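Local coordinates for protein esterase (Xanthomonas oryzae pv. oryzae, PDB 3H2G) that is an esterase of a rice pathogen that degrades the rice cell wall, probably by hydrolysing ester bonds with an alpha/beta-hydrolase fold, at residues Gly5-Ser10 against Ala47-Ala52; Tyr51-Val56 against Thr148-Arg153; Leu139-Glu144 against Ala315-Leu320; Ala210-Phe215 against Pro309-Leu314. All blocks are in the same frame, centred on the assembly; numbering follows the deposited sequence.

Contact 1: Gly5-Ser10 against Ala47-Ala52; sequences GTLLTS and AEFTYA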
loop_
_atom_site.group_PDB
_atom_site.type_symbol
_atom_site.label_atom_id
_atom_site.label_comp_id
_atom_site.label_asym_id
_atom_site.label_seq_id
_atom_site.Cartn_x
_atom_site.Cartn_y
_atom_site.Cartn_z
ATOM N N GLY A 5 -6.799 14.852 -11.078
ATOM C CA GLY A 5 -8.018 14.072 -10.971
ATOM C C GLY A 5 -8.788 13.918 -12.271
ATOM O O GLY A 5 -9.756 13.157 -12.334
ATOM N N THR A 6 -8.377 14.636 -13.312
ATOM C CA THR A 6 -9.057 14.545 -14.601
ATOM C C THR A 6 -9.039 13.112 -15.132
ATOM O O THR A 6 -7.990 12.466 -15.160
ATOM C CB THR A 6 -8.404 15.473 -15.657
ATOM O OG1 THR A 6 -8.586 16.842 -15.273
ATOM C CG2 THR A 6 -9.033 15.254 -17.028
ATOM N N LEU A 7 -10.204 12.620 -15.546
ATOM C CA LEU A 7 -10.324 11.266 -16.087
ATOM C C LEU A 7 -9.919 11.273 -17.561
ATOM O O LEU A 7 -10.572 11.916 -18.387
ATOM C CB LEU A 7 -11.767 10.771 -15.959
ATOM C CG LEU A 7 -12.072 9.362 -16.480
ATOM C CD1 LEU A 7 -11.412 8.324 -15.578
ATOM C CD2 LEU A 7 -13.575 9.146 -16.518
ATOM N N LEU A 8 -8.848 10.555 -17.888
ATOM C CA LEU A 8 -8.352 10.489 -19.261
ATOM C C LEU A 8 -9.004 9.367 -20.071
ATOM O O LEU A 8 -9.425 9.580 -21.208
ATOM C CB LEU A 8 -6.830 10.326 -19.248
ATOM C CG LEU A 8 -6.098 11.512 -18.609
ATOM C CD1 LEU A 8 -4.609 11.217 -18.495
ATOM C CD2 LEU A 8 -6.333 12.762 -19.448
ATOM N N THR A 9 -9.065 8.170 -19.495
ATOM C CA THR A 9 -9.704 7.032 -20.151
ATOM C C THR A 9 -10.301 6.136 -19.073
ATOM O O THR A 9 -9.904 6.197 -17.909
ATOM C CB THR A 9 -8.712 6.176 -20.983
ATOM O OG1 THR A 9 -7.845 5.446 -20.104
ATOM C CG2 THR A 9 -7.871 7.059 -21.910
ATOM N N SER A 10 -11.265 5.312 -19.461
ATOM C CA SER A 10 -11.894 4.384 -18.533
ATOM C C SER A 10 -12.407 3.219 -19.357
ATOM O O SER A 10 -12.779 3.384 -20.521
ATOM C CB SER A 10 -13.039 5.054 -17.761
ATOM O OG SER A 10 -14.060 5.512 -18.625
ATOM N N ALA A 47 -13.658 -2.223 -13.281
ATOM C CA ALA A 47 -13.336 -1.186 -14.249
ATOM C C ALA A 47 -11.904 -0.715 -14.047
ATOM O O ALA A 47 -11.325 -0.886 -12.973
ATOM C CB ALA A 47 -14.299 -0.009 -14.104
ATOM N N GLU A 48 -11.331 -0.142 -15.099
ATOM C CA GLU A 48 -9.976 0.379 -15.049
ATOM C C GLU A 48 -10.050 1.795 -15.593
ATOM O O GLU A 48 -11.016 2.157 -16.270
ATOM C CB GLU A 48 -9.036 -0.472 -15.908
ATOM C CG GLU A 48 -9.387 -0.488 -17.388
ATOM C CD GLU A 48 -8.547 -1.472 -18.176
ATOM O OE1 GLU A 48 -8.733 -1.554 -19.408
ATOM O OE2 GLU A 48 -7.705 -2.166 -17.568
ATOM N N PHE A 49 -9.042 2.602 -15.295
ATOM C CA PHE A 49 -9.044 3.972 -15.774
ATOM C C PHE A 49 -7.671 4.618 -15.648
ATOM O O PHE A 49 -6.805 4.127 -14.922
ATOM C CB PHE A 49 -10.099 4.786 -15.003
ATOM C CG PHE A 49 -9.822 4.911 -13.524
ATOM C CD1 PHE A 49 -9.083 5.983 -13.028
ATOM C CD2 PHE A 49 -10.287 3.948 -12.630
ATOM C CE1 PHE A 49 -8.809 6.093 -11.656
ATOM C CE2 PHE A 49 -10.018 4.046 -11.256
ATOM C CZ PHE A 49 -9.279 5.119 -10.772
ATOM N N THR A 50 -7.465 5.703 -16.390
ATOM C CA THR A 50 -6.208 6.441 -16.326
ATOM C C THR A 50 -6.596 7.873 -16.002
ATOM O O THR A 50 -7.693 8.320 -16.348
ATOM C CB THR A 50 -5.428 6.392 -17.657
ATOM O OG1 THR A 50 -6.209 6.981 -18.703
ATOM C CG2 THR A 50 -5.100 4.948 -18.017
ATOM N N TYR A 51 -5.710 8.594 -15.329
ATOM C CA TYR A 51 -6.026 9.960 -14.942
ATOM C C TYR A 51 -4.808 10.855 -14.813
ATOM O O TYR A 51 -3.669 10.388 -14.787
ATOM C CB TYR A 51 -6.781 9.948 -13.609
ATOM C CG TYR A 51 -6.006 9.284 -12.482
ATOM C CD1 TYR A 51 -5.934 7.892 -12.378
ATOM C CD2 TYR A 51 -5.328 10.051 -11.534
ATOM C CE1 TYR A 51 -5.200 7.279 -11.352
ATOM C CE2 TYR A 51 -4.588 9.451 -10.507
ATOM C CZ TYR A 51 -4.530 8.065 -10.423
ATOM O OH TYR A 51 -3.808 7.472 -9.408
ATOM N N ALA A 52 -5.068 12.154 -14.732
ATOM C CA ALA A 52 -4.019 13.142 -14.584
ATOM C C ALA A 52 -3.738 13.314 -13.096
ATOM O O ALA A 52 -4.659 13.339 -12.280
ATOM C CB ALA A 52 -4.466 14.472 -15.193
#
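Thr9 and Thr50 each hold OG1 between their own backbone N and carbonyl carbon (chi1 71° and 61°), and these matching rotamers bring the two hydroxyls together, OG1 to OG1 2.6 Å, in a hydrogen bond that either could donate. They face each other across an antiparallel pair of strands at one edge of the esterase's central sheet, where 7-16 is the outermost strand and 43-54 its neighbour. The pairing contains a classic beta bulge: Leu8 and Thr9 both lie opposite Thr50. Thr50 O therefore receives Leu8 N at 2.9 Å and, more weakly, Thr9 N at 3.4 Å, while Thr50 N returns a bond to Thr9 O. Before the bulge, Gly5 N bonds to Ala52 O and Ala52 N to Thr6 O. Gly5 has a positive phi of 93°, where a CB would press on the preceding carbonyl oxygen.

On the face carrying Leu7, Tyr51, Ser10 and Phe49, the Leu7 side chain crosses that of Phe49 at about a right angle, and helix 141-162 packs against Leu7 and Tyr51. Past the bulge the strands draw close at Ser10 and Phe49, where Ser10 CA makes a CH...O contact of 3.3 Å with Glu48 O.

Contact 2: Tyr51-Val56 against Thr148-Arg153; sequences YATIGV and TIDAMR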
loop_
_atom_site.group_PDB
_atom_site.type_symbol
_atom_site.label_atom_id
_atom_site.label_comp_id
_atom_site.label_asym_id
_atom_site.label_seq_id
_atom_site.Cartn_x
_atom_site.Cartn_y
_atom_site.Cartn_z
ATOM N N TYR A 51 -5.710 8.594 -15.329
ATOM C CA TYR A 51 -6.026 9.960 -14.942
ATOM C C TYR A 51 -4.808 10.855 -14.813
ATOM O O TYR A 51 -3.669 10.388 -14.787
ATOM C CB TYR A 51 -6.781 9.948 -13.609
ATOM C CG TYR A 51 -6.006 9.284 -12.482
ATOM C CD1 TYR A 51 -5.934 7.892 -12.378
ATOM C CD2 TYR A 51 -5.328 10.051 -11.534
ATOM C CE1 TYR A 51 -5.200 7.279 -11.352
ATOM C CE2 TYR A 51 -4.588 9.451 -10.507
ATOM C CZ TYR A 51 -4.530 8.065 -10.423
ATOM O OH TYR A 51 -3.808 7.472 -9.408
ATOM N N ALA A 52 -5.068 12.154 -14.732
ATOM C CA ALA A 52 -4.019 13.142 -14.584
ATOM C C ALA A 52 -3.738 13.314 -13.096
ATOM O O ALA A 52 -4.659 13.339 -12.280
ATOM C CB ALA A 52 -4.466 14.472 -15.193
ATOM N N THR A 53 -2.462 13.428 -12.746
ATOM C CA THR A 53 -2.071 13.614 -11.356
ATOM C C THR A 53 -0.753 14.380 -11.340
ATOM O O THR A 53 -0.398 15.014 -12.336
ATOM C CB THR A 53 -1.928 12.248 -10.637
ATOM O OG1 THR A 53 -1.693 12.463 -9.239
ATOM C CG2 THR A 53 -0.784 11.438 -11.235
ATOM N N ILE A 54 -0.030 14.341 -10.225
ATOM C CA ILE A 54 1.239 15.058 -10.140
ATOM C C ILE A 54 2.415 14.169 -9.775
ATOM O O ILE A 54 2.246 13.112 -9.164
ATOM C CB ILE A 54 1.187 16.200 -9.098
ATOM C CG1 ILE A 54 0.668 15.660 -7.762
ATOM C CG2 ILE A 54 0.322 17.346 -9.619
ATOM C CD1 ILE A 54 0.791 16.640 -6.608
ATOM N N GLY A 55 3.608 14.614 -10.161
ATOM C CA GLY A 55 4.823 13.888 -9.846
ATOM C C GLY A 55 5.307 14.337 -8.479
ATOM O O GLY A 55 4.617 15.099 -7.796
ATOM N N VAL A 56 6.493 13.892 -8.077
ATOM C CA VAL A 56 7.022 14.249 -6.767
ATOM C C VAL A 56 7.408 15.719 -6.651
ATOM O O VAL A 56 7.591 16.229 -5.546
ATOM C CB VAL A 56 8.247 13.375 -6.393
ATOM C CG1 VAL A 56 7.871 11.895 -6.464
ATOM C CG2 VAL A 56 9.414 13.673 -7.320
ATOM N N THR A 148 -3.299 8.443 -4.846
ATOM C CA THR A 148 -4.529 7.866 -4.313
ATOM C C THR A 148 -5.677 8.871 -4.368
ATOM O O THR A 148 -6.787 8.548 -4.803
ATOM C CB THR A 148 -4.326 7.398 -2.863
ATOM O OG1 THR A 148 -3.311 6.386 -2.835
ATOM C CG2 THR A 148 -5.615 6.814 -2.303
ATOM N N ILE A 149 -5.405 10.092 -3.925
ATOM C CA ILE A 149 -6.412 11.144 -3.932
ATOM C C ILE A 149 -6.924 11.412 -5.348
ATOM O O ILE A 149 -8.129 11.497 -5.576
ATOM C CB ILE A 149 -5.835 12.438 -3.323
ATOM C CG1 ILE A 149 -5.699 12.262 -1.806
ATOM C CG2 ILE A 149 -6.712 13.631 -3.672
ATOM C CD1 ILE A 149 -4.837 13.319 -1.125
ATOM N N ASP A 150 -6.009 11.524 -6.301
ATOM C CA ASP A 150 -6.395 11.795 -7.679
ATOM C C ASP A 150 -7.099 10.614 -8.345
ATOM O O ASP A 150 -7.887 10.799 -9.275
ATOM C CB ASP A 150 -5.164 12.251 -8.467
ATOM C CG ASP A 150 -4.693 13.634 -8.038
ATOM O OD1 ASP A 150 -3.566 14.040 -8.391
ATOM O OD2 ASP A 150 -5.470 14.322 -7.341
ATOM N N ALA A 151 -6.828 9.403 -7.865
ATOM C CA ALA A 151 -7.485 8.216 -8.402
ATOM C C ALA A 151 -8.941 8.265 -7.955
ATOM O O ALA A 151 -9.848 7.924 -8.715
ATOM C CB ALA A 151 -6.817 6.948 -7.868
ATOM N N MET A 152 -9.159 8.692 -6.713
ATOM C CA MET A 152 -10.507 8.793 -6.171
ATOM C C MET A 152 -11.283 9.895 -6.890
ATOM O O MET A 152 -12.485 9.769 -7.126
ATOM C CB MET A 152 -10.448 9.071 -4.667
ATOM C CG MET A 152 -9.794 7.953 -3.872
ATOM S SD MET A 152 -9.860 8.242 -2.084
ATOM C CE MET A 152 -11.437 7.620 -1.735
ATOM N N ARG A 153 -10.592 10.976 -7.240
ATOM C CA ARG A 153 -11.234 12.074 -7.952
ATOM C C ARG A 153 -11.695 11.597 -9.328
ATOM O O ARG A 153 -12.833 11.844 -9.731
ATOM C CB ARG A 153 -10.263 13.247 -8.100
ATOM C CG ARG A 153 -10.019 13.990 -6.798
ATOM C CD ARG A 153 -8.898 15.010 -6.929
ATOM N NE ARG A 153 -8.870 15.917 -5.786
ATOM C CZ ARG A 153 -7.847 16.710 -5.482
ATOM N NH1 ARG A 153 -6.752 16.708 -6.233
ATOM N NH2 ARG A 153 -7.927 17.518 -4.434
#
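Tyr51 lays one face of its ring against the helix backbone at Ala151, whose CA sits 3.8 Å from the ring centroid and 19° off the normal, a CH-pi contact displaced toward the rim. The methyl of the same alanine reaches the phenol end, with CB 3.4 Å from Tyr51 OH. Tyr51 CE2 meets Asp150 CB at 3.5 Å. The phenol oxygen itself bonds to Ser123 OG.

Strand 51-54 runs roughly antiparallel to helix 148-153, with 154° between their directions and 8.3 Å between their axes. This is the layer packing of an alpha/beta-hydrolase fold, helix 141-162 lying along one face of the central sheet.

Thr53 and Asp150 supply the polar half. The threonine hydroxyl stands anti to its own nitrogen (chi1 -173°), which directs OG1 at the helix; it donates to Asp150 OD1 at 2.6 Å, entering on the anti lone pair, the one turned away from OD2. OD1 also has a salt bridge to Arg4, whose positive charge would probably favour the ionised form of this buried carboxylate. Asp150 OD2 is met by Arg153 NH1 at 2.9 Å, one turn further along the helix, in a salt bridge whose hydrogen bond is weak.

Contact 3: Leu139-Glu144 against Ala315-Leu320; sequences LHSASE and ARNNLL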
loop_
_atom_site.group_PDB
_atom_site.type_symbol
_atom_site.label_atom_id
_atom_site.label_comp_id
_atom_site.label_asym_id
_atom_site.label_seq_id
_atom_site.Cartn_x
_atom_site.Cartn_y
_atom_site.Cartn_z
ATOM N N LEU A 139 7.393 4.002 -1.134
ATOM C CA LEU A 139 7.317 4.500 0.240
ATOM C C LEU A 139 7.445 6.017 0.392
ATOM O O LEU A 139 7.891 6.513 1.433
ATOM C CB LEU A 139 8.368 3.791 1.105
ATOM C CG LEU A 139 8.145 2.275 1.216
ATOM C CD1 LEU A 139 9.335 1.612 1.904
ATOM C CD2 LEU A 139 6.857 2.009 1.984
ATOM N N HIS A 140 7.042 6.745 -0.648
ATOM C CA HIS A 140 7.079 8.204 -0.636
ATOM C C HIS A 140 5.673 8.692 -0.288
ATOM O O HIS A 140 4.781 8.711 -1.135
ATOM C CB HIS A 140 7.494 8.734 -2.013
ATOM C CG HIS A 140 7.604 10.224 -2.078
ATOM N ND1 HIS A 140 6.892 10.984 -2.982
ATOM C CD2 HIS A 140 8.349 11.097 -1.359
ATOM C CE1 HIS A 140 7.194 12.259 -2.815
ATOM N NE2 HIS A 140 8.076 12.355 -1.837
ATOM N N SER A 141 5.486 9.080 0.970
ATOM C CA SER A 141 4.192 9.534 1.467
ATOM C C SER A 141 3.436 10.517 0.579
ATOM O O SER A 141 2.254 10.316 0.288
ATOM C CB SER A 141 4.363 10.144 2.863
ATOM O OG SER A 141 4.984 9.224 3.745
ATOM N N ALA A 142 4.109 11.577 0.146
ATOM C CA ALA A 142 3.462 12.596 -0.675
ATOM C C ALA A 142 2.847 12.104 -1.982
ATOM O O ALA A 142 1.693 12.420 -2.274
ATOM C CB ALA A 142 4.441 13.732 -0.963
ATOM N N SER A 143 3.602 11.342 -2.770
ATOM C CA SER A 143 3.084 10.855 -4.047
ATOM C C SER A 143 2.167 9.642 -3.899
ATOM O O SER A 143 1.349 9.370 -4.777
ATOM C CB SER A 143 4.233 10.554 -5.024
ATOM O OG SER A 143 5.101 9.557 -4.526
ATOM N N GLU A 144 2.301 8.907 -2.800
ATOM C CA GLU A 144 1.409 7.777 -2.569
ATOM C C GLU A 144 0.037 8.390 -2.298
ATOM O O GLU A 144 -0.993 7.899 -2.768
ATOM C CB GLU A 144 1.861 6.961 -1.353
ATOM C CG GLU A 144 2.999 5.991 -1.636
ATOM C CD GLU A 144 3.489 5.310 -0.380
ATOM O OE1 GLU A 144 4.280 4.353 -0.484
ATOM O OE2 GLU A 144 3.084 5.741 0.717
ATOM N N ALA A 315 13.259 8.822 7.074
ATOM C CA ALA A 315 12.683 9.628 8.148
ATOM C C ALA A 315 11.681 10.655 7.616
ATOM O O ALA A 315 10.667 10.926 8.259
ATOM C CB ALA A 315 13.796 10.334 8.932
ATOM N N ARG A 316 11.962 11.228 6.448
ATOM C CA ARG A 316 11.055 12.215 5.866
ATOM C C ARG A 316 9.725 11.556 5.542
ATOM O O ARG A 316 8.709 12.228 5.370
ATOM C CB ARG A 316 11.634 12.806 4.578
ATOM C CG ARG A 316 12.929 13.577 4.752
ATOM C CD ARG A 316 13.297 14.275 3.458
ATOM N NE ARG A 316 14.635 14.855 3.491
ATOM C CZ ARG A 316 15.154 15.587 2.510
ATOM N NH1 ARG A 316 14.444 15.830 1.417
ATOM N NH2 ARG A 316 16.385 16.068 2.617
ATOM N N ASN A 317 9.735 10.232 5.457
ATOM C CA ASN A 317 8.520 9.511 5.140
ATOM C C ASN A 317 7.918 8.736 6.305
ATOM O O ASN A 317 7.144 7.798 6.113
ATOM C CB ASN A 317 8.765 8.637 3.911
ATOM C CG ASN A 317 8.917 9.473 2.649
ATOM O OD1 ASN A 317 7.936 9.999 2.118
ATOM N ND2 ASN A 317 10.147 9.631 2.183
ATOM N N ASN A 318 8.273 9.142 7.523
ATOM C CA ASN A 318 7.689 8.532 8.713
ATOM C C ASN A 318 6.279 9.107 8.749
ATOM O O ASN A 318 6.042 10.189 8.218
ATOM C CB ASN A 318 8.402 8.974 9.997
ATOM C CG ASN A 318 9.682 8.217 10.251
ATOM O OD1 ASN A 318 9.815 7.057 9.872
ATOM N ND2 ASN A 318 10.627 8.865 10.924
ATOM N N LEU A 319 5.357 8.391 9.377
ATOM C CA LEU A 319 3.969 8.843 9.493
ATOM C C LEU A 319 3.573 8.833 10.964
ATOM O O LEU A 319 2.507 8.338 11.332
ATOM C CB LEU A 319 3.055 7.912 8.693
ATOM C CG LEU A 319 3.231 8.005 7.175
ATOM C CD1 LEU A 319 2.496 6.866 6.477
ATOM C CD2 LEU A 319 2.710 9.359 6.705
ATOM N N LEU A 320 4.430 9.412 11.798
ATOM C CA LEU A 320 4.210 9.421 13.238
ATOM C C LEU A 320 3.842 10.755 13.884
ATOM O O LEU A 320 3.016 10.799 14.799
ATOM C CB LEU A 320 5.468 8.884 13.935
ATOM C CG LEU A 320 6.036 7.551 13.441
ATOM C CD1 LEU A 320 7.393 7.292 14.099
ATOM C CD2 LEU A 320 5.056 6.425 13.761
HETATM O O HOH W 1 5.747 11.268 5.606
HETATM O O HOH W 2 6.717 12.344 1.340
#
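Leu139 takes up positive phi and psi just before helix 141-162, and the 315-320 segment runs from helix into loop beside it; Ser141 and Asn317 are nearest, with CA atoms 5.7 Å apart. The junction joins a helix packed on the central sheet of this alpha/beta-hydrolase fold to helix 309-316, which itself packs on helix 211-218. His140 is the N-cap residue, and its ND1 shares a 2.8 Å hydrogen bond with Ser143 OG.

Asn317 carries most of the contact. Its OD1 accepts Ser141 N at 2.9 Å, the donor lying 37° above the carbonyl plane instead of on a lone pair, and so takes up an amide of the first helical turn. The His140 ring crosses the side-chain amide of Asn317 obliquely, their planes 69° apart. Asn317 ND2 is held by Asp313 O and Tyr246 OH, which fixes the amide's rotation. A water bonded to Ala142 N also donates to Asn317 OD1, giving that oxygen a second partner.

Leu319 brings CD2 to 3.7 Å from Ser141 OG. The same hydroxyl donates to another water at 2.9 Å, and that water donates to Arg316 O and Asn318 O.

Contact 4: Ala210-Phe215 against Pro309-Leu314; sequences ALEQTF and PFRQDL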
loop_
_atom_site.group_PDB
_atom_site.type_symbol
_atom_site.label_atom_id
_atom_site.label_comp_id
_atom_site.label_asym_id
_atom_site.label_seq_id
_atom_site.Cartn_x
_atom_site.Cartn_y
_atom_site.Cartn_z
ATOM N N ALA A 210 6.426 3.649 11.139
ATOM C CA ALA A 210 7.684 4.108 11.722
ATOM C C ALA A 210 8.704 3.558 10.729
ATOM O O ALA A 210 9.462 2.632 11.027
ATOM C CB ALA A 210 7.884 3.500 13.108
ATOM N N LEU A 211 8.686 4.140 9.533
ATOM C CA LEU A 211 9.533 3.718 8.423
ATOM C C LEU A 211 11.019 3.626 8.721
ATOM O O LEU A 211 11.625 2.571 8.540
ATOM C CB LEU A 211 9.298 4.636 7.217
ATOM C CG LEU A 211 9.965 4.205 5.908
ATOM C CD1 LEU A 211 9.492 2.806 5.533
ATOM C CD2 LEU A 211 9.628 5.191 4.801
ATOM N N GLU A 212 11.611 4.728 9.169
ATOM C CA GLU A 212 13.038 4.735 9.478
ATOM C C GLU A 212 13.408 3.695 10.537
ATOM O O GLU A 212 14.356 2.926 10.358
ATOM C CB GLU A 212 13.468 6.128 9.952
ATOM C CG GLU A 212 14.894 6.178 10.488
ATOM C CD GLU A 212 15.217 7.499 11.161
ATOM O OE1 GLU A 212 14.275 8.170 11.631
ATOM O OE2 GLU A 212 16.410 7.858 11.236
ATOM N N GLN A 213 12.656 3.659 11.635
ATOM C CA GLN A 213 12.952 2.712 12.708
ATOM C C GLN A 213 12.756 1.262 12.267
ATOM O O GLN A 213 13.453 0.363 12.740
ATOM C CB GLN A 213 12.088 3.004 13.938
ATOM C CG GLN A 213 12.558 2.278 15.197
ATOM C CD GLN A 213 13.977 2.666 15.592
ATOM O OE1 GLN A 213 14.285 3.845 15.759
ATOM N NE2 GLN A 213 14.844 1.672 15.743
ATOM N N THR A 214 11.809 1.035 11.362
ATOM C CA THR A 214 11.548 -0.310 10.857
ATOM C C THR A 214 12.783 -0.851 10.137
ATOM O O THR A 214 13.151 -2.016 10.311
ATOM C CB THR A 214 10.339 -0.319 9.886
ATOM O OG1 THR A 214 9.132 -0.120 10.627
ATOM C CG2 THR A 214 10.248 -1.639 9.143
ATOM N N PHE A 215 13.421 -0.005 9.330
ATOM C CA PHE A 215 14.625 -0.409 8.604
ATOM C C PHE A 215 15.781 -0.626 9.568
ATOM O O PHE A 215 16.574 -1.560 9.406
ATOM C CB PHE A 215 15.012 0.641 7.555
ATOM C CG PHE A 215 14.348 0.438 6.226
ATOM C CD1 PHE A 215 13.010 0.752 6.042
ATOM C CD2 PHE A 215 15.060 -0.112 5.163
ATOM C CE1 PHE A 215 12.385 0.520 4.820
ATOM C CE2 PHE A 215 14.446 -0.346 3.939
ATOM C CZ PHE A 215 13.106 -0.030 3.768
ATOM N N PRO A 309 22.222 9.648 4.447
ATOM C CA PRO A 309 21.221 10.165 3.504
ATOM C C PRO A 309 20.014 9.272 3.218
ATOM O O PRO A 309 18.898 9.773 3.067
ATOM C CB PRO A 309 22.048 10.462 2.249
ATOM C CG PRO A 309 23.149 9.459 2.327
ATOM C CD PRO A 309 23.531 9.507 3.787
ATOM N N PHE A 310 20.229 7.964 3.124
ATOM C CA PHE A 310 19.110 7.062 2.870
ATOM C C PHE A 310 18.226 7.058 4.110
ATOM O O PHE A 310 16.999 7.107 4.013
ATOM C CB PHE A 310 19.611 5.646 2.568
ATOM C CG PHE A 310 18.517 4.618 2.504
ATOM C CD1 PHE A 310 17.418 4.797 1.664
ATOM C CD2 PHE A 310 18.580 3.471 3.293
ATOM C CE1 PHE A 310 16.393 3.844 1.615
ATOM C CE2 PHE A 310 17.564 2.516 3.252
ATOM C CZ PHE A 310 16.466 2.705 2.411
ATOM N N ARG A 311 18.861 7.016 5.277
ATOM C CA ARG A 311 18.139 7.025 6.542
ATOM C C ARG A 311 17.309 8.305 6.658
ATOM O O ARG A 311 16.153 8.268 7.089
ATOM C CB ARG A 311 19.129 6.927 7.702
ATOM C CG ARG A 311 18.485 6.808 9.065
ATOM C CD ARG A 311 19.523 6.408 10.095
ATOM N NE ARG A 311 19.039 6.574 11.463
ATOM C CZ ARG A 311 19.736 6.230 12.540
ATOM N NH1 ARG A 311 20.944 5.696 12.399
ATOM N NH2 ARG A 311 19.239 6.440 13.753
ATOM N N GLN A 312 17.904 9.434 6.273
ATOM C CA GLN A 312 17.218 10.724 6.312
ATOM C C GLN A 312 15.984 10.708 5.413
ATOM O O GLN A 312 14.940 11.249 5.766
ATOM C CB GLN A 312 18.155 11.845 5.844
ATOM C CG GLN A 312 19.232 12.257 6.845
ATOM C CD GLN A 312 18.691 13.127 7.963
ATOM O OE1 GLN A 312 17.907 14.048 7.724
ATOM N NE2 GLN A 312 19.119 12.850 9.190
ATOM N N ASP A 313 16.111 10.095 4.240
ATOM C CA ASP A 313 14.989 10.023 3.315
ATOM C C ASP A 313 13.869 9.156 3.885
ATOM O O ASP A 313 12.688 9.433 3.668
ATOM C CB ASP A 313 15.447 9.484 1.956
ATOM C CG ASP A 313 16.378 10.445 1.232
ATOM O OD1 ASP A 313 16.459 11.628 1.635
ATOM O OD2 ASP A 313 17.020 10.021 0.250
ATOM N N LEU A 314 14.234 8.106 4.615
ATOM C CA LEU A 314 13.227 7.245 5.229
ATOM C C LEU A 314 12.500 8.039 6.313
ATOM O O LEU A 314 11.277 7.954 6.452
ATOM C CB LEU A 314 13.877 6.007 5.859
ATOM C CG LEU A 314 14.489 4.962 4.926
ATOM C CD1 LEU A 314 15.155 3.881 5.765
ATOM C CD2 LEU A 314 13.406 4.352 4.030
HETATM O O HOH W 3 16.584 7.759 14.092
#
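Leu314 is the bump of this contact: its side chain pushes from helix 309-316 into the hollow between Leu211, Glu212 and Phe215, which lie along the first turns of helix 211-218. CD1 lies over a face of the Phe215 ring, 4.0 Å from its centroid, in a CH-pi contact; CD2 reaches Leu211 CG at 3.9 Å and also overlies the rim of the Phe215 ring. The base of the Leu314 side chain is packed too, with CB 3.9 Å from Glu212 CA. Leu211 forms one wall of the hollow, its CD2 3.6 Å from Leu314 O.

One turn earlier, Phe310 turns its edge to the face of Phe215 in an offset edge-to-face pair, ring centroids 5.7 Å apart and planes at 85°. Its CG stands anti to the backbone N (chi1 171°), swinging the ring across toward helix 211-218. Leu314 CD1 also sits over a face of Phe310, so this one methyl occupies the corner between the two rings. Ala238 and Phe302, from helices 231-246 and 296-304, touch the same aromatic pair and place it among the helices packed beside the hydrolase core.

Along the rim, Arg311 and Glu212 reach across to each other with extended chains. Arg311 NE donates to Glu212 OE2 at 2.9 Å, in the guanidinium plane, and a water accepts from Arg311 NH2 and donates weakly to the same OE2. With NH1 bonded to Phe302 O as well, the guanidinium is held against rotation and its charge is probably balanced by Glu212 at the partly exposed rim, while Leu211, Phe310 and Leu314 leave the buried packing apolar.

From the N terminus, contact 1 closes first, pairing the edge strand 7-16 with strand 43-54. Contact 2 starts on the stretch where contact 1 ends, sharing Tyr51 and Ala52, and carries that strand on to helix 141-162. Contact 3 opens on the start of the same helix before contact 2 has closed, so these two cross; they touch where Val56 packs on His140. Contact 4 lies wholly within the long loop that contact 3 closes, and Asn318 OD1 of contact 3 probably bonds to Glu212 N of contact 4. The edge of the sheet, the helix that packs on it and the outlying helices are thereby joined in sequence, with contacts 1 and 4 about 33 Å apart between centres.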